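PDB 6IYM: 5-oxopent-3-ene-1,2,5-tricarboxylate decarboxylase, which belongs to the fumarylacetoacetate hydrolase family and carries a magnesium ion bound by acidic side chains in its beta-rich fold. Local coordinates for residues F6-D11 against D58-L63. Numbering follows the deposited sequence.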
loop_
_atom_site.group_PDB
_atom_site.type_symbol
_atom_site.label_atom_id
_atom_site.label_comp_id
_atom_site.label_asym_id
_atom_site.label_seq_id
_atom_site.Cartn_x
_atom_site.Cartn_y
_atom_site.Cartn_z
ATOM N N PHE A 6 12.173 -9.052 -18.201
ATOM C CA PHE A 6 12.071 -7.580 -18.122
ATOM C C PHE A 6 10.994 -7.098 -19.083
ATOM O O PHE A 6 10.474 -7.890 -19.914
ATOM C CB PHE A 6 13.422 -6.921 -18.409
ATOM C CG PHE A 6 14.087 -7.354 -19.689
ATOM C CD1 PHE A 6 14.902 -8.475 -19.717
ATOM C CD2 PHE A 6 13.897 -6.635 -20.862
ATOM C CE1 PHE A 6 15.530 -8.862 -20.890
ATOM C CE2 PHE A 6 14.510 -7.030 -22.041
ATOM C CZ PHE A 6 15.334 -8.139 -22.049
ATOM N N ARG A 7 10.618 -5.845 -18.860
ATOM C CA ARG A 7 9.836 -5.005 -19.780
ATOM C C ARG A 7 10.843 -4.023 -20.388
ATOM O O ARG A 7 11.751 -3.595 -19.641
ATOM C CB ARG A 7 8.714 -4.343 -18.979
ATOM C CG ARG A 7 7.365 -4.304 -19.676
ATOM C CD ARG A 7 6.244 -3.995 -18.720
ATOM N NE ARG A 7 6.633 -3.017 -17.721
ATOM C CZ ARG A 7 6.108 -1.812 -17.574
ATOM N NH1 ARG A 7 5.123 -1.414 -18.349
ATOM N NH2 ARG A 7 6.557 -1.003 -16.631
ATOM N N PHE A 8 10.741 -3.735 -21.691
ATOM C CA PHE A 8 11.547 -2.693 -22.384
ATOM C C PHE A 8 10.636 -1.852 -23.276
ATOM O O PHE A 8 9.537 -2.333 -23.614
ATOM C CB PHE A 8 12.676 -3.333 -23.190
ATOM C CG PHE A 8 12.249 -4.154 -24.384
ATOM C CD1 PHE A 8 12.116 -3.571 -25.637
ATOM C CD2 PHE A 8 12.039 -5.519 -24.267
ATOM C CE1 PHE A 8 11.774 -4.334 -26.743
ATOM C CE2 PHE A 8 11.694 -6.283 -25.372
ATOM C CZ PHE A 8 11.565 -5.691 -26.608
ATOM N N GLU A 9 11.095 -0.656 -23.649
ATOM C CA GLU A 9 10.328 0.349 -24.427
ATOM C C GLU A 9 10.617 0.184 -25.923
ATOM O O GLU A 9 11.808 0.057 -26.293
ATOM C CB GLU A 9 10.697 1.757 -23.971
ATOM C CG GLU A 9 10.179 2.857 -24.878
ATOM C CD GLU A 9 10.692 4.227 -24.475
ATOM O OE1 GLU A 9 10.990 4.402 -23.272
ATOM O OE2 GLU A 9 10.822 5.105 -25.362
ATOM N N GLN A 10 9.552 0.220 -26.736
ATOM C CA GLN A 10 9.589 0.285 -28.224
ATOM C C GLN A 10 8.419 1.141 -28.740
ATOM O O GLN A 10 7.246 0.736 -28.569
ATOM C CB GLN A 10 9.556 -1.125 -28.803
ATOM C CG GLN A 10 9.818 -1.163 -30.297
ATOM C CD GLN A 10 10.257 -2.541 -30.713
ATOM O OE1 GLN A 10 11.406 -2.928 -30.516
ATOM N NE2 GLN A 10 9.319 -3.305 -31.252
ATOM N N ASP A 11 8.735 2.295 -29.336
ATOM C CA ASP A 11 7.767 3.248 -29.939
ATOM C C ASP A 11 6.915 3.895 -28.840
ATOM O O ASP A 11 5.718 4.121 -29.090
ATOM C CB ASP A 11 6.902 2.554 -30.994
ATOM C CG ASP A 11 7.716 1.900 -32.098
ATOM O OD1 ASP A 11 8.791 1.330 -31.787
ATOM O OD2 ASP A 11 7.279 1.977 -33.264
ATOM N N ASP A 58 21.420 -3.281 -27.374
ATOM C CA ASP A 58 21.715 -3.081 -25.928
ATOM C C ASP A 58 21.121 -1.743 -25.465
ATOM O O ASP A 58 20.638 -1.689 -24.313
ATOM C CB ASP A 58 23.217 -3.161 -25.650
ATOM C CG ASP A 58 23.867 -4.420 -26.199
ATOM O OD1 ASP A 58 24.123 -4.455 -27.421
ATOM O OD2 ASP A 58 24.097 -5.360 -25.406
ATOM N N HIS A 59 21.155 -0.718 -26.327
ATOM C CA HIS A 59 20.473 0.595 -26.139
ATOM C C HIS A 59 18.972 0.438 -26.441
ATOM O O HIS A 59 18.435 1.222 -27.247
ATOM C CB HIS A 59 21.167 1.700 -26.963
ATOM C CG HIS A 59 21.148 1.508 -28.447
ATOM N ND1 HIS A 59 21.699 0.396 -29.066
ATOM C CD2 HIS A 59 20.685 2.298 -29.441
ATOM C CE1 HIS A 59 21.558 0.502 -30.372
ATOM N NE2 HIS A 59 20.939 1.660 -30.628
ATOM N N VAL A 60 18.329 -0.534 -25.784
ATOM C CA VAL A 60 16.916 -0.963 -26.007
ATOM C C VAL A 60 16.003 -0.173 -25.063
ATOM O O VAL A 60 14.877 0.175 -25.490
ATOM C CB VAL A 60 16.766 -2.487 -25.825
ATOM C CG1 VAL A 60 17.283 -2.985 -24.482
ATOM C CG2 VAL A 60 15.337 -2.940 -26.048
ATOM N N ARG A 61 16.495 0.108 -23.849
ATOM C CA ARG A 61 15.836 0.883 -22.754
ATOM C C ARG A 61 14.784 0.022 -22.035
ATOM O O ARG A 61 13.675 -0.194 -22.597
ATOM C CB ARG A 61 15.208 2.200 -23.212
ATOM C CG ARG A 61 15.159 3.229 -22.091
ATOM C CD ARG A 61 13.985 4.189 -22.126
ATOM N NE ARG A 61 13.596 4.601 -20.775
ATOM C CZ ARG A 61 12.799 5.633 -20.473
ATOM N NH1 ARG A 61 12.295 6.406 -21.422
ATOM N NH2 ARG A 61 12.522 5.902 -19.210
ATOM N N LEU A 62 15.134 -0.399 -20.817
ATOM C CA LEU A 62 14.327 -1.230 -19.886
ATOM C C LEU A 62 13.321 -0.311 -19.191
ATOM O O LEU A 62 13.638 0.889 -19.002
ATOM C CB LEU A 62 15.279 -1.874 -18.868
ATOM C CG LEU A 62 16.099 -3.085 -19.325
ATOM C CD1 LEU A 62 15.286 -4.344 -19.221
ATOM C CD2 LEU A 62 16.609 -2.947 -20.746
ATOM N N LEU A 63 12.147 -0.829 -18.831
ATOM C CA LEU A 63 11.194 -0.113 -17.944
ATOM C C LEU A 63 11.242 -0.772 -16.563
ATOM O O LEU A 63 11.956 -1.816 -16.418
ATOM C CB LEU A 63 9.794 -0.134 -18.564
ATOM C CG LEU A 63 9.674 0.558 -19.932
ATOM C CD1 LEU A 63 8.295 0.315 -20.524
ATOM C CD2 LEU A 63 9.967 2.060 -19.850
HETATM O O HOH W 1 12.018 -4.391 -16.620
#
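Phe8 and Leu62 meet in a single beta bridge, a worked example of how an irregular loop can dock on a strand through a few backbone atoms. Leu63 N donates to Arg7 O over 2.9 Å and Glu9 N to Arg61 O over 2.8 Å; these two bonds, from the residues flanking the Phe8-Leu62 pair, make up the bridge. A water extends the join, accepting from Arg7 N and lying within hydrogen-bonding distance of Leu63 O.

Side chains close in around this bridge. Val60 CG2 comes within 3.3 Å of Phe8 CD1, the two side chains crossing at roughly a right angle. Leu63 lies over one face of the Arg7 guanidinium, with CD1 4.2 Å above the plane. With CG opposite the backbone N (chi1 169°) and the chain extended beyond it, Glu9 brings OE1 to Arg61 NH1 in a 3.0 Å salt bridge, carboxylate and guanidinium planes turned 56° apart.

Farther out, Asp109 OD1 forms a salt bridge with Arg61 NH2, and Arg7 NH2 donates a hydrogen bond to Ala64 O. Phe6 and Phe8 hydrogen-bond through their backbones to Gly17 and Arg15 of strand 13-20. The arrangement is an isolated beta bridge, tying the loop that precedes strand 72-75 to the N-terminal antiparallel strands.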